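Local coordinates for protein prolyl endopeptidase (Myxococcus xanthus, PDB 2BKL) that probably hydrolyses oligopeptides as a serine peptidase of family S9A, cutting after proline and less readily after alanine, at residues Ala171-Thr176 and Lys180-Glu185; Val128-Lys133 and Leu234-Lys239; Arg25-Glu30 and Gln36-Ala41; Leu608-Ala613 and Arg625-Ala630. All blocks are in the same frame, centred on the assembly; numbering follows the deposited sequence. Where two conformers were deposited one is given.

Contact 1: Ala171-Thr176 and Lys180-Glu185; sequences ATPKWT and KGFYYE
K174 and E185 reach each other at the open end of a short hairpin, where their side chains cross at about a right angle. The lysine chain bends at chi2 and chi3 (67° and 64°), which curls its tip back along its own segment. K174 NZ lies 2.8 Å from E185 OE2 in a salt bridge. It comes from the syn side, a little out of the carboxylate plane. K174 NZ also donates to T172 O at 2.6 Å, in the carbonyl plane, and to T172 OG1 at 2.9 Å. E185 OE1 accepts the backbone N of T172 at 3.0 Å. S232 continues the network: its carbonyl bonds K174 NZ and its hydroxyl bonds E185 OE2.

W175 and F182 lie on the other face of the sheet from K174 and Y183. The phenyl ring turns its edge to the six-membered ring of the indole, with planes at 72°. F182 CD2 sits over the indole face, toward the rim, 4.0 Å from W175 CH2. P173 CB covers a face of F182 in a CH-pi contact, 3.8 Å from F182 CD1. Past the end of the strand, T176 CG2 meets Y183 CE2 at 3.7 Å.

K174 and Y183 form a hydrogen-bonded antiparallel pair, and T176 N donates to G181 O. The two strands begin one four-stranded blade of the propeller. Oxygens of T172, E185 and S232 surround the ammonium group of the partly exposed lysine, which probably favours its charged form and that of the buried E185.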
loop_
_atom_site.group_PDB
_atom_site.type_symbol
_atom_site.label_atom_id
_atom_site.label_comp_id
_atom_site.label_asym_id
_atom_site.label_seq_id
_atom_site.Cartn_x
_atom_site.Cartn_y
_atom_site.Cartn_z
ATOM N N ALA A 171 -1.966 -12.683 9.032
ATOM C CA ALA A 171 -3.319 -13.124 9.420
ATOM C C ALA A 171 -4.383 -12.055 9.241
ATOM O O ALA A 171 -4.197 -10.892 9.616
ATOM C CB ALA A 171 -3.359 -13.605 10.872
ATOM N N THR A 172 -5.518 -12.487 8.704
ATOM C CA THR A 172 -6.774 -11.743 8.797
ATOM C C THR A 172 -7.795 -12.758 9.314
ATOM O O THR A 172 -8.244 -13.615 8.535
ATOM C CB THR A 172 -7.193 -11.160 7.453
ATOM O OG1 THR A 172 -7.063 -12.139 6.419
ATOM C CG2 THR A 172 -6.275 -10.077 7.004
ATOM N N PRO A 173 -8.148 -12.725 10.604
ATOM C CA PRO A 173 -9.009 -13.780 11.140
ATOM C C PRO A 173 -10.366 -13.879 10.443
ATOM O O PRO A 173 -11.068 -12.870 10.216
ATOM C CB PRO A 173 -9.179 -13.389 12.612
ATOM C CG PRO A 173 -7.918 -12.596 12.910
ATOM C CD PRO A 173 -7.713 -11.791 11.664
ATOM N N LYS A 174 -10.712 -15.113 10.079
ATOM C CA LYS A 174 -12.027 -15.459 9.532
ATOM C C LYS A 174 -12.790 -16.256 10.582
ATOM O O LYS A 174 -12.571 -17.449 10.731
ATOM C CB LYS A 174 -11.910 -16.312 8.272
ATOM C CG LYS A 174 -11.831 -15.597 6.920
ATOM C CD LYS A 174 -10.578 -14.801 6.727
ATOM C CE LYS A 174 -9.318 -15.640 6.697
ATOM N NZ LYS A 174 -8.113 -14.834 6.225
ATOM N N TRP A 175 -13.677 -15.586 11.304
ATOM C CA TRP A 175 -14.523 -16.221 12.304
ATOM C C TRP A 175 -15.538 -17.170 11.683
ATOM O O TRP A 175 -16.155 -16.849 10.661
ATOM C CB TRP A 175 -15.263 -15.180 13.097
ATOM C CG TRP A 175 -14.459 -14.331 13.990
ATOM C CD1 TRP A 175 -13.951 -13.097 13.727
ATOM C CD2 TRP A 175 -14.149 -14.614 15.360
ATOM N NE1 TRP A 175 -13.310 -12.615 14.838
ATOM C CE2 TRP A 175 -13.433 -13.520 15.860
ATOM C CE3 TRP A 175 -14.408 -15.694 16.217
ATOM C CZ2 TRP A 175 -12.964 -13.471 17.179
ATOM C CZ3 TRP A 175 -13.951 -15.648 17.508
ATOM C CH2 TRP A 175 -13.245 -14.534 17.983
ATOM N N THR A 176 -15.704 -18.339 12.274
ATOM C CA THR A 176 -16.813 -19.206 11.881
ATOM C C THR A 176 -18.140 -18.651 12.387
ATOM O O THR A 176 -18.156 -17.885 13.331
ATOM C CB THR A 176 -16.598 -20.643 12.360
ATOM O OG1 THR A 176 -16.069 -20.655 13.688
ATOM C CG2 THR A 176 -15.512 -21.321 11.509
ATOM N N LYS A 180 -17.013 -19.400 17.627
ATOM C CA LYS A 180 -16.234 -20.222 18.550
ATOM C C LYS A 180 -14.737 -20.245 18.233
ATOM O O LYS A 180 -13.941 -20.738 19.047
ATOM C CB LYS A 180 -16.786 -21.650 18.578
ATOM C CG LYS A 180 -18.168 -21.724 19.234
ATOM C CD LYS A 180 -18.508 -23.092 19.786
ATOM C CE LYS A 180 -19.851 -23.103 20.524
ATOM N NZ LYS A 180 -19.923 -22.043 21.582
ATOM N N GLY A 181 -14.344 -19.668 17.103
ATOM C CA GLY A 181 -12.944 -19.627 16.721
ATOM C C GLY A 181 -12.811 -19.067 15.317
ATOM O O GLY A 181 -13.798 -18.607 14.689
ATOM N N PHE A 182 -11.591 -19.029 14.812
ATOM C CA PHE A 182 -11.336 -18.409 13.525
ATOM C C PHE A 182 -10.204 -19.115 12.767
ATOM O O PHE A 182 -9.280 -19.699 13.362
ATOM C CB PHE A 182 -11.014 -16.934 13.697
ATOM C CG PHE A 182 -9.927 -16.644 14.697
ATOM C CD1 PHE A 182 -8.567 -16.754 14.331
ATOM C CD2 PHE A 182 -10.241 -16.191 15.972
ATOM C CE1 PHE A 182 -7.572 -16.464 15.273
ATOM C CE2 PHE A 182 -9.226 -15.894 16.905
ATOM C CZ PHE A 182 -7.919 -16.019 16.540
ATOM N N TYR A 183 -10.313 -19.094 11.444
ATOM C CA TYR A 183 -9.220 -19.469 10.541
ATOM C C TYR A 183 -8.252 -18.317 10.407
ATOM O O TYR A 183 -8.649 -17.158 10.397
ATOM C CB TYR A 183 -9.775 -19.797 9.157
ATOM C CG TYR A 183 -10.634 -21.043 9.108
ATOM C CD1 TYR A 183 -10.076 -22.316 8.925
ATOM C CD2 TYR A 183 -12.021 -20.961 9.196
ATOM C CE1 TYR A 183 -10.842 -23.422 8.864
ATOM C CE2 TYR A 183 -12.797 -22.093 9.167
ATOM C CZ TYR A 183 -12.204 -23.317 8.982
ATOM O OH TYR A 183 -12.947 -24.472 8.923
ATOM N N TYR A 184 -6.973 -18.614 10.269
ATOM C CA TYR A 184 -5.978 -17.556 10.115
ATOM C C TYR A 184 -4.694 -18.099 9.506
ATOM O O TYR A 184 -4.428 -19.298 9.522
ATOM C CB TYR A 184 -5.676 -16.854 11.460
ATOM C CG TYR A 184 -4.964 -17.757 12.442
ATOM C CD1 TYR A 184 -5.617 -18.790 13.109
ATOM C CD2 TYR A 184 -3.602 -17.664 12.622
ATOM C CE1 TYR A 184 -4.937 -19.649 13.978
ATOM C CE2 TYR A 184 -2.921 -18.512 13.497
ATOM C CZ TYR A 184 -3.587 -19.518 14.154
ATOM O OH TYR A 184 -2.913 -20.368 15.001
ATOM N N GLU A 185 -3.905 -17.173 8.990
ATOM C CA GLU A 185 -2.611 -17.414 8.354
ATOM C C GLU A 185 -1.529 -17.255 9.405
ATOM O O GLU A 185 -1.453 -16.229 10.075
ATOM C CB GLU A 185 -2.379 -16.395 7.260
ATOM C CG GLU A 185 -3.402 -16.362 6.133
ATOM C CD GLU A 185 -4.829 -15.915 6.484
ATOM O OE1 GLU A 185 -5.058 -15.116 7.391
ATOM O OE2 GLU A 185 -5.801 -16.394 5.827
HETATM O O HOH W 1 -4.573 -12.460 5.376
#

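Contact 2: Val128-Lys133 and Leu234-Lys239; sequences VSWDGK and LSRDGK
W130 and R236 stack across the surface between two loops. The guanidinium lies nearly flat on the indole, with planes 12° apart. R236 NE sits over one face of the ring, displaced toward the rim, and is 3.4 Å from W130 CZ3. R236 CD makes the closest approach, 3.3 Å to W130 CH2. The arginine chain is bent at chi2 and chi3 (-65° and -58°), which lays its end along the ring.

The pair is also an off-centre cation-pi contact, with R236 CZ 4.4 Å from the centroid of the six-membered ring. The polar ends point to other partners. R236 NH1 forms salt bridges with D373 and E372, and W130 NE1 bonds W175 O.

Hydrogen bonds shape each loop separately. D131 OD1 accepts from S129 OG at 2.6 Å and from K133 N at 2.9 Å. D237 OD1 is gripped likewise by S235 OG at 2.7 Å and by K239 N, which approach from opposite faces of its carboxylate plane.

Each loop is a type I turn overlapped by an Asx turn that starts at its third residue, with the sequence S-x-D-G-K. Such turns join successive antiparallel strands within beta-propeller blades, here 121-128 to 134-141 and 229-234 to 241-247.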
loop_
_atom_site.group_PDB
_atom_site.type_symbol
_atom_site.label_atom_id
_atom_site.label_comp_id
_atom_site.label_asym_id
_atom_site.label_seq_id
_atom_site.Cartn_x
_atom_site.Cartn_y
_atom_site.Cartn_z
ATOM N N VAL A 128 -14.261 -8.693 13.976
ATOM C CA VAL A 128 -15.279 -8.895 14.981
ATOM C C VAL A 128 -15.972 -10.230 14.740
ATOM O O VAL A 128 -16.318 -10.587 13.597
ATOM C CB VAL A 128 -16.328 -7.763 14.927
ATOM C CG1 VAL A 128 -17.290 -7.861 16.122
ATOM C CG2 VAL A 128 -15.646 -6.405 14.866
ATOM N N SER A 129 -16.251 -10.971 15.799
ATOM C CA SER A 129 -16.995 -12.225 15.699
ATOM C C SER A 129 -18.440 -11.927 15.273
ATOM O O SER A 129 -18.953 -10.828 15.445
ATOM C CB SER A 129 -16.942 -12.984 17.022
ATOM O OG SER A 129 -17.617 -12.271 18.046
ATOM N N TRP A 130 -19.086 -12.927 14.673
ATOM C CA TRP A 130 -20.419 -12.747 14.114
ATOM C C TRP A 130 -21.458 -12.427 15.174
ATOM O O TRP A 130 -22.436 -11.758 14.861
ATOM C CB TRP A 130 -20.836 -13.959 13.249
ATOM C CG TRP A 130 -19.932 -14.056 12.075
ATOM C CD1 TRP A 130 -18.899 -14.937 11.900
ATOM C CD2 TRP A 130 -19.859 -13.148 10.975
ATOM N NE1 TRP A 130 -18.223 -14.651 10.744
ATOM C CE2 TRP A 130 -18.776 -13.548 10.157
ATOM C CE3 TRP A 130 -20.597 -12.019 10.590
ATOM C CZ2 TRP A 130 -18.427 -12.881 8.968
ATOM C CZ3 TRP A 130 -20.249 -11.360 9.425
ATOM C CH2 TRP A 130 -19.173 -11.781 8.628
ATOM N N ASP A 131 -21.232 -12.859 16.415
ATOM C CA ASP A 131 -22.136 -12.549 17.516
ATOM C C ASP A 131 -21.900 -11.176 18.159
ATOM O O ASP A 131 -22.640 -10.768 19.068
ATOM C CB ASP A 131 -22.152 -13.673 18.569
ATOM C CG ASP A 131 -20.864 -13.835 19.318
ATOM O OD1 ASP A 131 -19.911 -13.069 19.052
ATOM O OD2 ASP A 131 -20.711 -14.728 20.192
ATOM N N GLY A 132 -20.870 -10.474 17.701
ATOM C CA GLY A 132 -20.527 -9.151 18.221
ATOM C C GLY A 132 -19.956 -9.183 19.622
ATOM O O GLY A 132 -19.858 -8.119 20.241
ATOM N N LYS A 133 -19.527 -10.354 20.089
ATOM C CA LYS A 133 -19.056 -10.498 21.482
ATOM C C LYS A 133 -17.529 -10.512 21.634
ATOM O O LYS A 133 -17.042 -10.345 22.763
ATOM C CB LYS A 133 -19.601 -11.755 22.133
ATOM C CG LYS A 133 -21.115 -11.924 22.060
ATOM C CD LYS A 133 -21.882 -10.946 22.865
ATOM C CE LYS A 133 -23.385 -11.372 22.886
ATOM N NZ LYS A 133 -24.290 -10.261 23.199
ATOM N N LEU A 234 -13.458 -17.557 4.088
ATOM C CA LEU A 234 -14.566 -18.401 4.541
ATOM C C LEU A 234 -15.870 -17.726 4.147
ATOM O O LEU A 234 -16.039 -16.538 4.360
ATOM C CB LEU A 234 -14.530 -18.603 6.066
ATOM C CG LEU A 234 -15.580 -19.575 6.622
ATOM C CD1 LEU A 234 -15.310 -21.023 6.209
ATOM C CD2 LEU A 234 -15.683 -19.473 8.157
ATOM N N SER A 235 -16.799 -18.492 3.580
ATOM C CA SER A 235 -18.102 -17.943 3.256
ATOM C C SER A 235 -18.869 -17.615 4.532
ATOM O O SER A 235 -18.610 -18.159 5.590
ATOM C CB SER A 235 -18.907 -18.935 2.385
ATOM O OG SER A 235 -19.204 -20.125 3.081
ATOM N N ARG A 236 -19.802 -16.682 4.406
ATOM C CA ARG A 236 -20.687 -16.315 5.523
ATOM C C ARG A 236 -21.403 -17.461 6.196
ATOM O O ARG A 236 -21.505 -17.496 7.423
ATOM C CB ARG A 236 -21.742 -15.336 5.039
ATOM C CG ARG A 236 -21.287 -13.952 5.053
ATOM C CD ARG A 236 -20.979 -13.380 6.442
ATOM N NE ARG A 236 -22.064 -13.377 7.432
ATOM C CZ ARG A 236 -23.153 -12.610 7.361
ATOM N NH1 ARG A 236 -23.352 -11.823 6.305
ATOM N NH2 ARG A 236 -24.066 -12.626 8.332
ATOM N N ASP A 237 -21.906 -18.414 5.426
ATOM C CA ASP A 237 -22.609 -19.553 6.004
ATOM C C ASP A 237 -21.680 -20.616 6.587
ATOM O O ASP A 237 -22.131 -21.640 7.111
ATOM C CB ASP A 237 -23.599 -20.175 4.986
ATOM C CG ASP A 237 -22.940 -20.644 3.673
ATOM O OD1 ASP A 237 -21.709 -20.896 3.617
ATOM O OD2 ASP A 237 -23.624 -20.802 2.634
ATOM N N GLY A 238 -20.358 -20.386 6.483
ATOM C CA GLY A 238 -19.389 -21.326 7.008
ATOM C C GLY A 238 -19.220 -22.597 6.189
ATOM O O GLY A 238 -18.470 -23.490 6.557
ATOM N N LYS A 239 -19.899 -22.679 5.054
ATOM C CA LYS A 239 -19.959 -23.936 4.324
ATOM C C LYS A 239 -18.843 -24.096 3.300
ATOM O O LYS A 239 -18.583 -25.200 2.849
ATOM C CB LYS A 239 -21.318 -24.106 3.633
ATOM C CG LYS A 239 -22.474 -24.381 4.604
ATOM C CD LYS A 239 -22.317 -25.700 5.365
ATOM C CE LYS A 239 -23.552 -26.045 6.211
ATOM N NZ LYS A 239 -23.218 -26.066 7.678
#

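Contact 3: Arg25-Glu30 and Gln36-Ala41; sequences RWLEDE and QTWMTA
W38 receives L27 on one face of its indole and the edge of W26 on the five-membered ring. From CB the tryptophan chain runs with CG anti to the backbone N (chi1 -179°), which carries the ring toward the 25-30 segment. CD1 comes first, 4.4 Å from W26 CH2. The two indoles are edge-to-face, with planes at 73°. NE1 bonds outside the two segments, to T6 OG1. W38 CD2 and CE3 then lie under L27 CD2, each 3.8 Å away. That methyl stands over the centre of the six-membered ring, a CH-pi contact. At the tip, W38 CZ2 and CH2 both meet the other methyl, L27 CD1, at 3.9 Å. Both leucine branches thus touch the W38 indole, and L27 CD2 also lies over a face of W26, near its rim.

One polar bond joins the segments away from the rings. Q36 NE2 donates to E30 O at 2.8 Å with an N-H...O angle of 173°. The acceptor lies in the amide plane of Q36.

L27 belongs to a 3-10 turn, and W38 to helix 33-51. W38 also touches V628 and L643. This fits the family fold, in which the N-terminal segment ahead of the propeller joins the C-terminal alpha/beta-hydrolase part to complete the catalytic domain.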
loop_
_atom_site.group_PDB
_atom_site.type_symbol
_atom_site.label_atom_id
_atom_site.label_comp_id
_atom_site.label_asym_id
_atom_site.label_seq_id
_atom_site.Cartn_x
_atom_site.Cartn_y
_atom_site.Cartn_z
ATOM N N ARG A 25 29.032 -2.585 0.351
ATOM C CA ARG A 25 28.594 -3.865 0.914
ATOM C C ARG A 25 28.618 -3.900 2.449
ATOM O O ARG A 25 27.722 -4.473 3.080
ATOM C CB ARG A 25 29.446 -4.986 0.333
ATOM C CG ARG A 25 29.219 -6.370 0.940
ATOM C CD ARG A 25 27.874 -6.969 0.643
ATOM N NE ARG A 25 27.696 -7.154 -0.770
ATOM C CZ ARG A 25 28.251 -8.106 -1.507
ATOM N NH1 ARG A 25 28.932 -9.095 -0.931
ATOM N NH2 ARG A 25 28.080 -8.128 -2.821
ATOM N N TRP A 26 29.624 -3.291 3.067
ATOM C CA TRP A 26 29.765 -3.346 4.509
ATOM C C TRP A 26 28.606 -2.731 5.268
ATOM O O TRP A 26 28.350 -3.100 6.410
ATOM C CB TRP A 26 31.126 -2.758 4.956
ATOM C CG TRP A 26 31.269 -1.267 4.902
ATOM C CD1 TRP A 26 31.698 -0.506 3.843
ATOM C CD2 TRP A 26 31.027 -0.354 5.973
ATOM N NE1 TRP A 26 31.705 0.824 4.193
ATOM C CE2 TRP A 26 31.314 0.949 5.499
ATOM C CE3 TRP A 26 30.591 -0.496 7.286
ATOM C CZ2 TRP A 26 31.174 2.086 6.301
ATOM C CZ3 TRP A 26 30.446 0.638 8.075
ATOM C CH2 TRP A 26 30.741 1.911 7.577
ATOM N N LEU A 27 27.894 -1.796 4.629
ATOM C CA LEU A 27 26.725 -1.186 5.257
ATOM C C LEU A 27 25.497 -2.069 5.298
ATOM O O LEU A 27 24.496 -1.687 5.926
ATOM C CB LEU A 27 26.340 0.098 4.515
ATOM C CG LEU A 27 27.344 1.242 4.620
ATOM C CD1 LEU A 27 26.945 2.357 3.696
ATOM C CD2 LEU A 27 27.392 1.757 6.042
ATOM N N GLU A 28 25.535 -3.251 4.692
ATOM C CA GLU A 28 24.351 -4.137 4.712
ATOM C C GLU A 28 23.998 -4.666 6.094
ATOM O O GLU A 28 22.839 -4.766 6.441
ATOM C CB GLU A 28 24.482 -5.301 3.726
ATOM C CG GLU A 28 24.460 -4.877 2.264
ATOM C CD GLU A 28 24.546 -6.018 1.263
ATOM O OE1 GLU A 28 24.657 -7.181 1.692
ATOM O OE2 GLU A 28 24.505 -5.740 0.036
ATOM N N ASP A 29 25.008 -5.002 6.885
ATOM C CA ASP A 29 24.800 -5.702 8.148
ATOM C C ASP A 29 24.610 -4.684 9.259
ATOM O O ASP A 29 25.562 -4.105 9.760
ATOM C CB ASP A 29 25.992 -6.608 8.425
ATOM C CG ASP A 29 25.811 -7.428 9.685
ATOM O OD1 ASP A 29 24.706 -7.404 10.275
ATOM O OD2 ASP A 29 26.737 -8.131 10.139
ATOM N N GLU A 30 23.363 -4.473 9.648
ATOM C CA GLU A 30 23.040 -3.472 10.645
ATOM C C GLU A 30 23.449 -3.911 12.054
ATOM O O GLU A 30 23.414 -3.112 12.987
ATOM C CB GLU A 30 21.537 -3.114 10.604
ATOM C CG GLU A 30 20.562 -4.103 11.240
ATOM C CD GLU A 30 20.395 -5.420 10.494
ATOM O OE1 GLU A 30 20.788 -5.517 9.307
ATOM O OE2 GLU A 30 19.857 -6.383 11.109
ATOM N N GLN A 36 25.939 0.875 12.918
ATOM C CA GLN A 36 25.071 1.642 13.819
ATOM C C GLN A 36 25.616 3.030 14.102
ATOM O O GLN A 36 24.864 4.002 14.077
ATOM C CB GLN A 36 24.853 0.886 15.130
ATOM C CG GLN A 36 24.027 -0.365 14.952
ATOM C CD GLN A 36 22.551 -0.082 14.641
ATOM O OE1 GLN A 36 21.966 0.902 15.136
ATOM N NE2 GLN A 36 21.940 -0.950 13.838
ATOM N N THR A 37 26.921 3.151 14.337
ATOM C CA THR A 37 27.527 4.466 14.538
ATOM C C THR A 37 27.331 5.402 13.320
ATOM O O THR A 37 27.023 6.607 13.456
ATOM C CB THR A 37 29.024 4.301 14.842
ATOM O OG1 THR A 37 29.161 3.614 16.097
ATOM C CG2 THR A 37 29.705 5.615 15.053
ATOM N N TRP A 38 27.521 4.839 12.133
ATOM C CA TRP A 38 27.358 5.577 10.878
ATOM C C TRP A 38 25.919 6.031 10.685
ATOM O O TRP A 38 25.659 7.171 10.282
ATOM C CB TRP A 38 27.858 4.696 9.736
ATOM C CG TRP A 38 27.809 5.254 8.378
ATOM C CD1 TRP A 38 28.825 5.886 7.738
ATOM C CD2 TRP A 38 26.710 5.207 7.452
ATOM N NE1 TRP A 38 28.444 6.245 6.465
ATOM C CE2 TRP A 38 27.150 5.827 6.258
ATOM C CE3 TRP A 38 25.397 4.688 7.506
ATOM C CZ2 TRP A 38 26.336 5.929 5.131
ATOM C CZ3 TRP A 38 24.588 4.809 6.392
ATOM C CH2 TRP A 38 25.052 5.424 5.231
ATOM N N MET A 39 24.986 5.138 10.977
ATOM C CA MET A 39 23.563 5.458 10.912
ATOM C C MET A 39 23.211 6.638 11.815
ATOM O O MET A 39 22.544 7.583 11.406
ATOM C CB MET A 39 22.736 4.241 11.289
ATOM C CG MET A 39 22.769 3.157 10.228
ATOM S SD MET A 39 22.264 1.545 10.809
ATOM C CE MET A 39 20.679 1.843 11.397
ATOM N N THR A 40 23.666 6.571 13.053
ATOM C CA THR A 40 23.405 7.648 13.993
ATOM C C THR A 40 23.981 8.961 13.476
ATOM O O THR A 40 23.336 10.008 13.547
ATOM C CB THR A 40 24.013 7.268 15.340
ATOM O OG1 THR A 40 23.361 6.098 15.833
ATOM C CG2 THR A 40 23.767 8.369 16.399
ATOM N N ALA A 41 25.207 8.914 12.963
ATOM C CA ALA A 41 25.856 10.114 12.436
ATOM C C ALA A 41 25.170 10.664 11.185
ATOM O O ALA A 41 25.008 11.878 11.048
ATOM C CB ALA A 41 27.317 9.836 12.158
#

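Contact 4: Leu608-Ala613 and Arg625-Ala630; sequences LLMMAA and RKFVAA
L608 lays its CD2 methyl against the phenyl ring of F627, neither squarely over the face nor at the edge. L608 CD2 is 3.9 Å from F627 CE2 and 4.0 Å from F627 CD2, so the methyl meets the CD2-CE2 bond of the ring. The two side chains cross at a slant. F627 holds CG opposite its backbone N (chi1 -171°), which sends the ring out from the helix toward the strand.

M610 is the second strand residue to face the helix. It was deposited in two conformers, so its contacts are less certain. In one of them M610 CE approaches F627 CD2 at 3.6 Å, and M610 CG lies 4.1 Å from V628 CB. The methionine runs at about a right angle to F627 and slides past V628 in the opposite direction.

No hydrogen bond joins the segments; the packing is apolar and buried. It belongs to a beta-alpha-beta unit of the alpha/beta-hydrolase domain, made of strand 607-613, helix 622-632 and strand 641-646. Strand and helix segments run nearly antiparallel, at 162°, with their axes 10.0 Å apart.

L643 of the last strand touches both M610 and V628. L560 also meets M610 and F627. L609 points away from the helix, and its backbone bonds V553 and C555 of strand 552-556. The loop between strand and helix carries R618 and V619, which line the pocket of the bound benzyloxycarbonyl-Ala-Pro.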
loop_
_atom_site.group_PDB
_atom_site.type_symbol
_atom_site.label_atom_id
_atom_site.label_comp_id
_atom_site.label_asym_id
_atom_site.label_seq_id
_atom_site.Cartn_x
_atom_site.Cartn_y
_atom_site.Cartn_z
ATOM N N LEU A 608 18.956 15.213 -2.636
ATOM C CA LEU A 608 18.344 13.965 -2.249
ATOM C C LEU A 608 18.017 13.945 -0.777
ATOM O O LEU A 608 18.896 14.213 0.052
ATOM C CB LEU A 608 19.275 12.813 -2.598
ATOM C CG LEU A 608 18.890 11.417 -2.170
ATOM C CD1 LEU A 608 17.581 11.003 -2.859
ATOM C CD2 LEU A 608 19.998 10.412 -2.512
ATOM N N LEU A 609 16.762 13.646 -0.434
ATOM C CA LEU A 609 16.349 13.359 0.934
ATOM C C LEU A 609 15.828 11.917 0.989
ATOM O O LEU A 609 14.833 11.586 0.361
ATOM C CB LEU A 609 15.258 14.322 1.399
ATOM C CG LEU A 609 14.626 14.093 2.775
ATOM C CD1 LEU A 609 15.686 14.075 3.873
ATOM C CD2 LEU A 609 13.535 15.120 3.081
ATOM N N MET A 610 16.539 11.064 1.727
ATOM C CA MET A 610 16.195 9.656 1.906
ATOM C C MET A 610 15.389 9.581 3.186
ATOM O O MET A 610 15.907 9.906 4.273
ATOM C CB MET A 610 17.469 8.876 2.200
ATOM C CG MET A 610 18.325 8.238 1.131
ATOM S SD MET A 610 17.785 8.283 -0.489
ATOM C CE MET A 610 17.912 6.511 -0.827
ATOM N N MET A 611 14.175 9.089 3.118
ATOM C CA MET A 611 13.316 8.958 4.289
ATOM C C MET A 611 13.210 7.499 4.679
ATOM O O MET A 611 12.396 6.723 4.153
ATOM C CB MET A 611 11.952 9.562 4.067
ATOM C CG MET A 611 12.051 10.918 3.492
ATOM S SD MET A 611 10.759 12.143 3.691
ATOM C CE MET A 611 10.410 12.151 5.490
ATOM N N ALA A 612 14.027 7.129 5.644
ATOM C CA ALA A 612 14.141 5.743 6.089
ATOM C C ALA A 612 13.423 5.545 7.415
ATOM O O ALA A 612 13.001 6.488 8.077
ATOM C CB ALA A 612 15.592 5.376 6.217
ATOM N N ALA A 613 13.226 4.276 7.746
ATOM C CA ALA A 613 12.527 3.837 8.949
ATOM C C ALA A 613 13.373 2.779 9.631
ATOM O O ALA A 613 13.804 1.815 8.986
ATOM C CB ALA A 613 11.184 3.270 8.594
ATOM N N ARG A 625 20.875 3.067 2.862
ATOM C CA ARG A 625 22.229 3.350 3.338
ATOM C C ARG A 625 23.246 3.282 2.212
ATOM O O ARG A 625 24.072 4.187 2.045
ATOM C CB ARG A 625 22.652 2.367 4.430
ATOM C CG ARG A 625 21.811 2.355 5.690
ATOM C CD ARG A 625 22.483 1.678 6.912
ATOM N NE ARG A 625 22.545 0.223 6.806
ATOM C CZ ARG A 625 21.632 -0.644 7.232
ATOM N NH1 ARG A 625 20.509 -0.235 7.779
ATOM N NH2 ARG A 625 21.844 -1.957 7.106
ATOM N N LYS A 626 23.232 2.204 1.457
ATOM C CA LYS A 626 24.199 2.050 0.369
ATOM C C LYS A 626 24.031 3.147 -0.699
ATOM O O LYS A 626 25.029 3.667 -1.229
ATOM C CB LYS A 626 24.115 0.676 -0.260
ATOM C CG LYS A 626 24.496 -0.479 0.677
ATOM C CD LYS A 626 25.041 -1.690 -0.055
ATOM C CE LYS A 626 24.087 -2.270 -1.055
ATOM N NZ LYS A 626 24.604 -3.565 -1.634
ATOM N N PHE A 627 22.783 3.476 -1.041
ATOM C CA PHE A 627 22.548 4.463 -2.078
ATOM C C PHE A 627 22.985 5.837 -1.619
ATOM O O PHE A 627 23.619 6.546 -2.389
ATOM C CB PHE A 627 21.081 4.447 -2.509
ATOM C CG PHE A 627 20.784 5.273 -3.730
ATOM C CD1 PHE A 627 21.129 4.808 -4.985
ATOM C CD2 PHE A 627 20.163 6.525 -3.624
ATOM C CE1 PHE A 627 20.798 5.521 -6.120
ATOM C CE2 PHE A 627 19.864 7.265 -4.758
ATOM C CZ PHE A 627 20.197 6.778 -5.992
ATOM N N VAL A 628 22.654 6.232 -0.387
ATOM C CA VAL A 628 23.063 7.565 0.101
ATOM C C VAL A 628 24.579 7.679 0.131
ATOM O O VAL A 628 25.145 8.716 -0.238
ATOM C CB VAL A 628 22.420 7.970 1.439
ATOM C CG1 VAL A 628 23.145 7.446 2.622
ATOM C CG2 VAL A 628 22.344 9.511 1.530
ATOM N N ALA A 629 25.264 6.610 0.534
ATOM C CA ALA A 629 26.713 6.606 0.509
ATOM C C ALA A 629 27.267 6.813 -0.889
ATOM O O ALA A 629 28.167 7.619 -1.097
ATOM C CB ALA A 629 27.241 5.314 1.072
ATOM N N ALA A 630 26.664 6.153 -1.869
ATOM C CA ALA A 630 27.098 6.275 -3.262
ATOM C C ALA A 630 26.892 7.708 -3.794
ATOM O O ALA A 630 27.737 8.256 -4.481
ATOM C CB ALA A 630 26.368 5.259 -4.118
#

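In the fold
The contacts fall into two groups. Contacts 1 and 2 lie in the propeller, with centres 9 Å apart, and also pack where T176 O lies 3.4 Å from W130 CD1. Contacts 3 and 4 have centres 12 Å apart. There the N-terminal segment meets the alpha/beta-hydrolase core: E28 OE2 forms a salt bridge to K626 NZ at 2.7 Å, and L27 O lies 2.9 Å from R625 NE, probably as a hydrogen bond. Contacts 1 and 4 lie about 40 Å apart, centre to centre, on opposite sides of the chain's centre. The bound benzyloxycarbonyl-Ala-Pro touches residues from both domains, including K169, S533 and H651. In contact 4, the side chain of M610 is about 14 Å from this bound benzyloxycarbonyl-Ala-Pro.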